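Local coordinates for Lin1840 protein (Listeria innocua serovar 6a, PDB 4ZOB), which probably hydrolyses terminal, non-reducing beta-D-glucosyl residues to release beta-D-glucose, as a beta-glucosidase of glycoside hydrolase family 3, at residues 194-199 and 237-242; 137-142 and 188-193; 248-253 and 293-298. The protein carries 1 engineered substitution. One frame throughout, in Å; residues are numbered along the deposited sequence.

All three contacts lie in the N-terminal barrel-type domain. Interaction 2 is nearest the centre of the chain and joins strand 187-193 to the loop after strand 133-134, mainly through backbone and carboxylate hydrogen bonds. Interaction 1 continues directly from it: the loop leaving the same strand meets the loop after strand 233-236, held by one asparagine amide and close packing. Both are buried and reach the same gluconolactone. Interaction 3, farther out, pairs helices 250-260 and 286-295 by methyl packing, a long salt bridge and a water; it is mostly buried but has an exposed lysine, and it shares with interaction 1 a second lactone molecule.

Interaction 1: residues 194-199 and 237-242; sequences AAYGAA and AFNVVD. With LGC (D-glucono-1,5-lactone), chain D; LGC (D-glucono-1,5-lactone), chain C.
N239 pushes its side-chain amide against the backbone of A194 and Y196, and this is where the contact is tightest. With chi1 at 55°, CG stands between the backbone N and the carbonyl carbon, which turns the amide toward the neighbouring loop while ND2 still reaches the next carbonyl of its own chain. N239 ND2 donates to A194 O at 2.9 Å in an almost straight bond (N-H...O 169°) lying in the amide plane. The other N239 ND2 hydrogen bond runs to V240 O, 2.8 Å away, from above the plane of that carbonyl. Two backbone oxygens thus fix the rotation of the amide and leave N239 OD1 pressed 3.0 Å from Y196 CA. Amide and phenol ring planes are only 7° apart, but OD1 meets the ring obliquely, near CB and CD1, so they do not stack face to face. Two methyls fill in around A194: A237 CB rests 3.5 Å from A194 N, and V241 CG2 lies equally close, 3.5 Å, to A194 O.

Y196 runs alongside F238 in the same direction. Y196 OH meets the rim of the F238 ring in its plane, 3.8 Å from F238 CD2, while the hydroxyl is hydrogen-bonded to R149. Just beyond, F238 CE2 comes within 3.2 Å of O2 of the gluconolactone of chain C.

The other ends of the segments are looser. G197, A198 and A199 turn away without touching 237-242, and A198 is partly exposed. D242 departs toward the lactone of chain D, and its OD1 forms a salt bridge with R213 of the second subunit. Loops that follow two adjacent parallel strands, 187-193 and 233-236, and press together beside a bound sugar lactone are typical of a TIM-barrel glycosidase, at the mouth formed by the C-terminal ends of the barrel strands, here the family 3 sugar pocket.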
loop_
_atom_site.group_PDB
_atom_site.type_symbol
_atom_site.label_atom_id
_atom_site.label_comp_id
_atom_site.label_asym_id
_atom_site.label_seq_id
_atom_site.Cartn_x
_atom_site.Cartn_y
_atom_site.Cartn_z
ATOM N N ALA A 194 7.345 16.347 1.198
ATOM C CA ALA A 194 8.013 15.089 1.583
ATOM C C ALA A 194 7.187 13.834 1.282
ATOM O O ALA A 194 5.974 13.897 1.090
ATOM C CB ALA A 194 8.372 15.113 3.058
ATOM N N ALA A 195 7.882 12.705 1.228
ATOM C CA ALA A 195 7.248 11.351 1.215
ATOM C C ALA A 195 6.485 11.029 -0.088
ATOM O O ALA A 195 5.594 10.147 -0.121
ATOM C CB ALA A 195 6.330 11.176 2.429
ATOM N N TYR A 196 6.856 11.757 -1.145
ATOM C CA TYR A 196 6.144 11.732 -2.446
ATOM C C TYR A 196 6.137 10.345 -3.087
ATOM O O TYR A 196 5.202 10.012 -3.846
ATOM C CB TYR A 196 6.827 12.747 -3.396
ATOM C CG TYR A 196 6.362 12.825 -4.842
ATOM C CD1 TYR A 196 5.027 12.708 -5.192
ATOM C CD2 TYR A 196 7.276 13.098 -5.843
ATOM C CE1 TYR A 196 4.632 12.835 -6.510
ATOM C CE2 TYR A 196 6.885 13.224 -7.147
ATOM C CZ TYR A 196 5.566 13.103 -7.475
ATOM O OH TYR A 196 5.227 13.229 -8.785
ATOM N N GLY A 197 7.179 9.572 -2.772
ATOM C CA GLY A 197 7.395 8.246 -3.349
ATOM C C GLY A 197 6.536 7.119 -2.806
ATOM O O GLY A 197 6.602 5.949 -3.284
ATOM N N ALA A 198 5.725 7.456 -1.813
ATOM C CA ALA A 198 4.850 6.461 -1.216
ATOM C C ALA A 198 3.461 6.581 -1.883
ATOM O O ALA A 198 2.491 6.015 -1.381
ATOM C CB ALA A 198 4.779 6.645 0.286
ATOM N N ALA A 199 3.370 7.323 -3.010
ATOM C CA ALA A 199 2.106 7.370 -3.787
ATOM C C ALA A 199 1.353 6.054 -3.764
ATOM O O ALA A 199 1.900 4.957 -4.043
ATOM C CB ALA A 199 2.351 7.729 -5.225
ATOM N N ALA A 237 6.461 18.984 -2.391
ATOM C CA ALA A 237 5.937 17.788 -3.021
ATOM C C ALA A 237 4.501 17.942 -3.531
ATOM O O ALA A 237 3.673 18.637 -2.929
ATOM C CB ALA A 237 6.018 16.608 -2.029
ATOM N N PHE A 238 4.179 17.245 -4.616
ATOM C CA PHE A 238 2.789 17.233 -5.094
ATOM C C PHE A 238 1.751 16.570 -4.151
ATOM O O PHE A 238 0.535 16.905 -4.189
ATOM C CB PHE A 238 2.721 16.527 -6.440
ATOM C CG PHE A 238 3.229 17.350 -7.583
ATOM C CD1 PHE A 238 2.785 18.648 -7.769
ATOM C CD2 PHE A 238 4.137 16.812 -8.486
ATOM C CE1 PHE A 238 3.221 19.404 -8.849
ATOM C CE2 PHE A 238 4.597 17.556 -9.546
ATOM C CZ PHE A 238 4.138 18.866 -9.733
ATOM N N ASN A 239 2.204 15.613 -3.342
ATOM C CA ASN A 239 1.299 14.806 -2.539
ATOM C C ASN A 239 0.760 15.499 -1.282
ATOM O O ASN A 239 1.357 16.435 -0.757
ATOM C CB ASN A 239 1.983 13.496 -2.135
ATOM C CG ASN A 239 3.306 13.711 -1.418
ATOM O OD1 ASN A 239 4.313 14.070 -2.040
ATOM N ND2 ASN A 239 3.318 13.491 -0.109
ATOM N N VAL A 240 -0.375 15.020 -0.794
ATOM C CA VAL A 240 -0.711 15.261 0.600
ATOM C C VAL A 240 0.282 14.582 1.535
ATOM O O VAL A 240 0.853 13.536 1.245
ATOM C CB VAL A 240 -2.096 14.724 1.002
ATOM C CG1 VAL A 240 -3.199 15.405 0.226
ATOM C CG2 VAL A 240 -2.180 13.225 0.815
ATOM N N VAL A 241 0.453 15.180 2.695
ATOM C CA VAL A 241 1.071 14.524 3.818
ATOM C C VAL A 241 0.087 14.654 4.961
ATOM O O VAL A 241 -0.264 15.781 5.347
ATOM C CB VAL A 241 2.357 15.231 4.237
ATOM C CG1 VAL A 241 2.840 14.671 5.589
ATOM C CG2 VAL A 241 3.403 15.141 3.125
ATOM N N ASP A 242 -0.328 13.498 5.493
ATOM C CA ASP A 242 -1.461 13.360 6.437
ATOM C C ASP A 242 -2.633 14.305 6.187
ATOM O O ASP A 242 -2.980 15.088 7.040
ATOM C CB ASP A 242 -0.992 13.480 7.900
ATOM C CG ASP A 242 -2.031 12.962 8.895
ATOM O OD1 ASP A 242 -3.049 12.324 8.501
ATOM O OD2 ASP A 242 -1.832 13.204 10.085
HETATM C C1 LGC D . 0.178 15.794 11.364
HETATM C C2 LGC D . 1.154 16.126 12.460
HETATM O O5 LGC D . -0.862 16.742 10.926
HETATM O O1 LGC D . 0.276 14.702 10.808
HETATM O O2 LGC D . 1.445 14.917 13.169
HETATM C C3 LGC D . 0.611 17.238 13.358
HETATM O O3 LGC D . 1.607 17.591 14.329
HETATM C C4 LGC D . 0.247 18.414 12.444
HETATM O O4 LGC D . -0.071 19.620 13.159
HETATM C C5 LGC D . -0.952 18.045 11.558
HETATM C C6 LGC D . -1.195 19.121 10.489
HETATM O O6 LGC D . -0.261 19.055 9.410
HETATM C C1 LGC C . 7.822 18.698 -12.125
HETATM C C2 LGC C . 8.571 17.713 -11.274
HETATM O O5 LGC C . 8.521 19.792 -12.765
HETATM O O1 LGC C . 6.604 18.591 -12.321
HETATM O O2 LGC C . 7.745 17.399 -10.175
HETATM C C3 LGC C . 9.849 18.251 -10.650
HETATM O O3 LGC C . 10.623 17.149 -10.085
HETATM C C4 LGC C . 10.575 19.143 -11.688
HETATM O O4 LGC C . 11.772 19.698 -11.147
HETATM C C5 LGC C . 9.662 20.284 -12.086
HETATM C C6 LGC C . 10.341 21.296 -13.026
HETATM O O6 LGC C . 11.144 20.639 -14.000
#

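Interaction 2: residues 137-142 and 188-193; sequences PMLDLV and ACVKHF. With LGC (D-glucono-1,5-lactone), chain C.
M138 and K191 pair their backbones where the loop after strand 133-134 runs beside strand 187-193, nearly parallel to it. In this single beta bridge K191 N donates to P137 O, and L139 N returns a 2.7 Å bond to K191 O. P137 CG and L139 CD1 both pack on V190 CG2.

The K191 side chain links this bridge to the ligand. K191 CB lies over one face of the H192 ring, 3.6 Å above the plane and offset toward the rim. A chi1 of 58° then tucks K191 CG in over its own backbone, 3.9 Å from P137 O and close to the M138 backbone. The rest of the chain is extended: CD heads for the lactone, K191 CE passes 4.1 Å from M138 CB, and K191 NZ donates to the lactone O3 at 2.8 Å. A weaker bond from NZ reaches O4, and F135 O also accepts from this ammonium.

H192, joined to K191 by a cis peptide, is clasped at two points by D140. H192 N meets D140 OD1 at 2.6 Å, and H192 ND1 donates to the syn lone pair of D140 OD2 at 2.7 Å, although carboxylate and imidazole planes are turned 39° apart. Y223 OH is a further partner of OD1. With its ring so fixed, H192 directs NE2 at the lactone O3, 2.9 Å away and almost in line.

Two consecutive side chains therefore converge on one hydroxyl, a convergence to which the cis peptide probably contributes. D91, R149 and D270 bind the same lactone as well. The chemistry implies that K191 and H192 together grip O3, with D140 as the second-shell residue that positions H192, consistent with the Lys-His pair that binds glucose in family 3 beta-glucosidases.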
loop_
_atom_site.group_PDB
_atom_site.type_symbol
_atom_site.label_atom_id
_atom_site.label_comp_id
_atom_site.label_asym_id
_atom_site.label_seq_id
_atom_site.Cartn_x
_atom_site.Cartn_y
_atom_site.Cartn_z
ATOM N N PRO A 137 19.395 16.639 -5.577
ATOM C CA PRO A 137 18.958 15.237 -5.600
ATOM C C PRO A 137 17.483 15.034 -5.307
ATOM O O PRO A 137 16.881 15.789 -4.547
ATOM C CB PRO A 137 19.777 14.591 -4.460
ATOM C CG PRO A 137 19.974 15.689 -3.473
ATOM C CD PRO A 137 20.071 16.968 -4.298
ATOM N N MET A 138 16.937 13.977 -5.899
ATOM C CA MET A 138 15.593 13.542 -5.641
ATOM C C MET A 138 15.783 12.484 -4.548
ATOM O O MET A 138 16.455 11.458 -4.768
ATOM C CB MET A 138 14.964 13.002 -6.938
ATOM C CG MET A 138 13.520 12.538 -6.794
ATOM S SD MET A 138 13.356 10.939 -5.965
ATOM C CE MET A 138 11.748 10.452 -6.592
ATOM N N LEU A 139 15.247 12.775 -3.360
ATOM C CA LEU A 139 15.515 11.992 -2.171
ATOM C C LEU A 139 14.313 11.267 -1.562
ATOM O O LEU A 139 14.301 10.925 -0.385
ATOM C CB LEU A 139 16.197 12.861 -1.129
ATOM C CG LEU A 139 17.621 13.201 -1.550
ATOM C CD1 LEU A 139 18.218 14.055 -0.474
ATOM C CD2 LEU A 139 18.504 12.003 -1.785
ATOM N N ASP A 140 13.338 10.961 -2.410
ATOM C CA ASP A 140 12.154 10.223 -2.011
ATOM C C ASP A 140 12.435 8.714 -1.935
ATOM O O ASP A 140 12.803 8.070 -2.918
ATOM C CB ASP A 140 10.963 10.514 -2.944
ATOM C CG ASP A 140 10.835 11.992 -3.322
ATOM O OD1 ASP A 140 11.053 12.911 -2.478
ATOM O OD2 ASP A 140 10.477 12.233 -4.501
ATOM N N LEU A 141 12.246 8.175 -0.737
ATOM C CA LEU A 141 12.270 6.741 -0.502
ATOM C C LEU A 141 11.200 6.036 -1.329
ATOM O O LEU A 141 10.035 6.464 -1.357
ATOM C CB LEU A 141 11.996 6.455 0.958
ATOM C CG LEU A 141 12.337 5.036 1.379
ATOM C CD1 LEU A 141 13.811 4.955 1.706
ATOM C CD2 LEU A 141 11.506 4.666 2.592
ATOM N N VAL A 142 11.599 4.947 -1.990
ATOM C CA VAL A 142 10.720 4.258 -2.914
ATOM C C VAL A 142 10.648 2.785 -2.531
ATOM O O VAL A 142 11.688 2.142 -2.366
ATOM C CB VAL A 142 11.103 4.511 -4.397
ATOM C CG1 VAL A 142 10.820 5.950 -4.791
ATOM C CG2 VAL A 142 12.548 4.202 -4.685
ATOM N N ALA A 188 22.105 23.450 -5.270
ATOM C CA ALA A 188 21.307 22.261 -5.367
ATOM C C ALA A 188 20.002 22.434 -4.589
ATOM O O ALA A 188 19.926 23.201 -3.613
ATOM C CB ALA A 188 22.105 21.073 -4.836
ATOM N N CYS A 189 18.983 21.715 -5.041
ATOM C CA CYS A 189 17.635 21.805 -4.479
ATOM C C CYS A 189 17.103 20.415 -4.176
ATOM O O CYS A 189 16.814 19.643 -5.091
ATOM C CB CYS A 189 16.680 22.481 -5.446
ATOM S SG CYS A 189 14.970 22.468 -4.822
ATOM N N VAL A 190 16.989 20.088 -2.901
ATOM C CA VAL A 190 16.469 18.770 -2.492
ATOM C C VAL A 190 14.986 18.627 -2.821
ATOM O O VAL A 190 14.213 19.565 -2.585
ATOM C CB VAL A 190 16.654 18.612 -0.985
ATOM C CG1 VAL A 190 15.635 17.643 -0.371
ATOM C CG2 VAL A 190 18.082 18.208 -0.713
ATOM N N LYS A 191 14.577 17.468 -3.344
ATOM C CA LYS A 191 13.134 17.215 -3.564
ATOM C C LYS A 191 12.774 15.777 -3.299
ATOM O O LYS A 191 13.673 14.968 -3.231
ATOM C CB LYS A 191 12.738 17.595 -4.990
ATOM C CG LYS A 191 13.507 16.868 -6.089
ATOM C CD LYS A 191 13.276 17.504 -7.461
ATOM C CE LYS A 191 13.578 16.536 -8.587
ATOM N NZ LYS A 191 13.396 17.236 -9.874
ATOM N N HIS A 192 11.492 15.421 -3.140
ATOM C CA HIS A 192 10.338 16.324 -3.039
ATOM C C HIS A 192 9.836 16.249 -1.591
ATOM O O HIS A 192 9.466 15.152 -1.122
ATOM C CB HIS A 192 9.219 15.879 -3.985
ATOM C CG HIS A 192 9.656 15.704 -5.395
ATOM N ND1 HIS A 192 10.305 14.574 -5.836
ATOM C CD2 HIS A 192 9.581 16.538 -6.455
ATOM C CE1 HIS A 192 10.607 14.718 -7.112
ATOM N NE2 HIS A 192 10.184 15.905 -7.508
ATOM N N PHE A 193 9.818 17.392 -0.906
ATOM C CA PHE A 193 9.492 17.440 0.529
ATOM C C PHE A 193 7.971 17.435 0.702
ATOM O O PHE A 193 7.352 18.433 0.333
ATOM C CB PHE A 193 10.101 18.704 1.172
ATOM C CG PHE A 193 10.404 18.554 2.627
ATOM C CD1 PHE A 193 11.475 17.814 3.034
ATOM C CD2 PHE A 193 9.600 19.147 3.579
ATOM C CE1 PHE A 193 11.756 17.659 4.390
ATOM C CE2 PHE A 193 9.856 18.991 4.925
ATOM C CZ PHE A 193 10.941 18.251 5.334
HETATM C C1 LGC C . 7.822 18.698 -12.125
HETATM C C2 LGC C . 8.571 17.713 -11.274
HETATM O O5 LGC C . 8.521 19.792 -12.765
HETATM O O1 LGC C . 6.604 18.591 -12.321
HETATM O O2 LGC C . 7.745 17.399 -10.175
HETATM C C3 LGC C . 9.849 18.251 -10.650
HETATM O O3 LGC C . 10.623 17.149 -10.085
HETATM C C4 LGC C . 10.575 19.143 -11.688
HETATM O O4 LGC C . 11.772 19.698 -11.147
HETATM C C5 LGC C . 9.662 20.284 -12.086
HETATM C C6 LGC C . 10.341 21.296 -13.026
HETATM O O6 LGC C . 11.144 20.639 -14.000
#

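Interaction 3: residues 248-253 and 293-298; sequences MNKWLN and SMEAGV. With LGC (D-glucono-1,5-lactone), chain D.
A296 seats its methyl against the start of helix 250-260, with A296 CB 3.9 Å from M248 C and also close to K250 CA. Two neighbouring helices on the outside of the barrel meet here, each at an end: N249 is the N-cap of helix 250-260, and G297 closes helix 286-295 in a Schellman motif. The cap is made by N249 OD1, which accepts L252 N at 3.0 Å from above the plane of the amide carbonyl.

M248 CB sits 4.1 Å from S293 N, while the thioether end leads off to V277 and T282. K250 and E295 run side by side. The glutamate is extended, whereas the lysine bends at its last two torsions, chi3 standing at -128°, to bring K250 NZ within 3.8 Å of E295 OE1. This salt bridge is long, and K250 is exposed, so it probably contributes modestly; E295 OE2 is hydrogen-bonded to Q291.

W251 faces the other way. At chi1 166° its indole swings clear of 293-298 and lays one face against the lactone of chain D, whose C2 is 3.8 Å above the W251 ring plane, over its centre.

N253 completes the interface: its ND2 is turned back to A246 O, while N253 CB touches A296 O at 3.3 Å. No direct hydrogen bond joins 248-253 to 293-298. Instead, one water donates to A296 O at 2.8 Å and, more weakly, to N253 O at 2.7 Å.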
loop_
_atom_site.group_PDB
_atom_site.type_symbol
_atom_site.label_atom_id
_atom_site.label_comp_id
_atom_site.label_asym_id
_atom_site.label_seq_id
_atom_site.Cartn_x
_atom_site.Cartn_y
_atom_site.Cartn_z
ATOM N N MET A 248 1.009 23.646 0.935
ATOM C CA MET A 248 0.438 24.460 2.015
ATOM C C MET A 248 0.470 23.801 3.425
ATOM O O MET A 248 -0.389 24.108 4.243
ATOM C CB MET A 248 -1.006 24.864 1.672
ATOM C CG MET A 248 -1.985 23.711 1.494
ATOM S SD MET A 248 -3.743 24.142 1.524
ATOM C CE MET A 248 -4.020 24.366 3.282
ATOM N N ASN A 249 1.422 22.905 3.712
ATOM C CA ASN A 249 1.439 22.156 4.984
ATOM C C ASN A 249 2.365 22.884 5.990
ATOM O O ASN A 249 3.607 22.806 5.879
ATOM C CB ASN A 249 1.827 20.664 4.753
ATOM C CG ASN A 249 1.609 19.774 6.008
ATOM O OD1 ASN A 249 1.978 20.151 7.126
ATOM N ND2 ASN A 249 1.041 18.590 5.824
ATOM N N LYS A 250 1.758 23.605 6.955
ATOM C CA LYS A 250 2.513 24.557 7.803
ATOM C C LYS A 250 3.428 23.818 8.692
ATOM O O LYS A 250 4.591 24.205 8.885
ATOM C CB LYS A 250 1.671 25.403 8.775
ATOM C CG LYS A 250 0.465 26.185 8.293
ATOM C CD LYS A 250 -0.123 27.021 9.473
ATOM C CE LYS A 250 -1.633 26.826 9.688
ATOM N NZ LYS A 250 -2.457 26.786 8.433
ATOM N N TRP A 251 2.863 22.799 9.326
ATOM C CA TRP A 251 3.660 21.982 10.205
ATOM C C TRP A 251 4.875 21.400 9.456
ATOM O O TRP A 251 5.999 21.545 9.907
ATOM C CB TRP A 251 2.808 20.892 10.859
ATOM C CG TRP A 251 3.616 19.827 11.499
ATOM C CD1 TRP A 251 4.231 19.870 12.734
ATOM C CD2 TRP A 251 3.914 18.544 10.948
ATOM N NE1 TRP A 251 4.887 18.689 12.969
ATOM C CE2 TRP A 251 4.710 17.858 11.891
ATOM C CE3 TRP A 251 3.575 17.902 9.749
ATOM C CZ2 TRP A 251 5.177 16.576 11.668
ATOM C CZ3 TRP A 251 4.043 16.627 9.530
ATOM C CH2 TRP A 251 4.835 15.974 10.489
ATOM N N LEU A 252 4.649 20.776 8.304
ATOM C CA LEU A 252 5.731 20.086 7.579
ATOM C C LEU A 252 6.885 21.052 7.299
ATOM O O LEU A 252 8.023 20.744 7.579
ATOM C CB LEU A 252 5.219 19.438 6.255
ATOM C CG LEU A 252 6.273 18.737 5.347
ATOM C CD1 LEU A 252 6.949 17.605 6.113
ATOM C CD2 LEU A 252 5.769 18.196 3.986
ATOM N N ASN A 253 6.544 22.232 6.772
ATOM C CA ASN A 253 7.500 23.246 6.267
ATOM C C ASN A 253 7.979 24.301 7.305
ATOM O O ASN A 253 9.139 24.688 7.279
ATOM C CB ASN A 253 6.839 23.992 5.077
ATOM C CG ASN A 253 6.464 23.061 3.905
ATOM O OD1 ASN A 253 7.129 22.064 3.643
ATOM N ND2 ASN A 253 5.422 23.414 3.178
ATOM N N SER A 293 -0.129 28.875 1.287
ATOM C CA SER A 293 1.265 28.552 0.872
ATOM C C SER A 293 2.305 29.547 1.433
ATOM O O SER A 293 3.428 29.161 1.791
ATOM C CB SER A 293 1.400 28.483 -0.656
ATOM O OG SER A 293 0.452 27.602 -1.248
ATOM N N MET A 294 1.939 30.828 1.474
ATOM C CA MET A 294 2.785 31.847 2.095
ATOM C C MET A 294 2.829 31.606 3.594
ATOM O O MET A 294 3.906 31.635 4.189
ATOM C CB MET A 294 2.290 33.263 1.794
ATOM C CG MET A 294 3.158 34.389 2.371
ATOM S SD MET A 294 4.844 34.587 1.740
ATOM C CE MET A 294 4.535 35.273 0.117
ATOM N N GLU A 295 1.682 31.356 4.213
ATOM C CA GLU A 295 1.690 31.019 5.637
ATOM C C GLU A 295 2.679 29.866 5.913
ATOM O O GLU A 295 3.424 29.857 6.898
ATOM C CB GLU A 295 0.296 30.639 6.097
ATOM C CG GLU A 295 -0.641 31.813 6.249
ATOM C CD GLU A 295 -1.968 31.392 6.821
ATOM O OE1 GLU A 295 -2.298 30.185 6.731
ATOM O OE2 GLU A 295 -2.696 32.261 7.363
ATOM N N ALA A 296 2.693 28.907 4.994
ATOM C CA ALA A 296 3.543 27.730 5.098
ATOM C C ALA A 296 5.022 27.965 4.802
ATOM O O ALA A 296 5.817 27.112 5.085
ATOM C CB ALA A 296 3.002 26.641 4.191
ATOM N N GLY A 297 5.391 29.105 4.236
ATOM C CA GLY A 297 6.789 29.421 3.996
ATOM C C GLY A 297 7.284 29.065 2.600
ATOM O O GLY A 297 8.500 28.974 2.363
ATOM N N VAL A 298 6.356 28.876 1.666
ATOM C CA VAL A 298 6.750 28.644 0.297
ATOM C C VAL A 298 7.164 30.015 -0.245
ATOM O O VAL A 298 6.335 30.920 -0.307
ATOM C CB VAL A 298 5.617 28.011 -0.547
ATOM C CG1 VAL A 298 6.071 27.784 -1.968
ATOM C CG2 VAL A 298 5.213 26.660 0.034
HETATM C C1 LGC D . 0.178 15.794 11.364
HETATM C C2 LGC D . 1.154 16.126 12.460
HETATM O O5 LGC D . -0.862 16.742 10.926
HETATM O O1 LGC D . 0.276 14.702 10.808
HETATM O O2 LGC D . 1.445 14.917 13.169
HETATM C C3 LGC D . 0.611 17.238 13.358
HETATM O O3 LGC D . 1.607 17.591 14.329
HETATM C C4 LGC D . 0.247 18.414 12.444
HETATM O O4 LGC D . -0.071 19.620 13.159
HETATM C C5 LGC D . -0.952 18.045 11.558
HETATM C C6 LGC D . -1.195 19.121 10.489
HETATM O O6 LGC D . -0.261 19.055 9.410
HETATM O O HOH W 1 8.457 26.987 5.971
#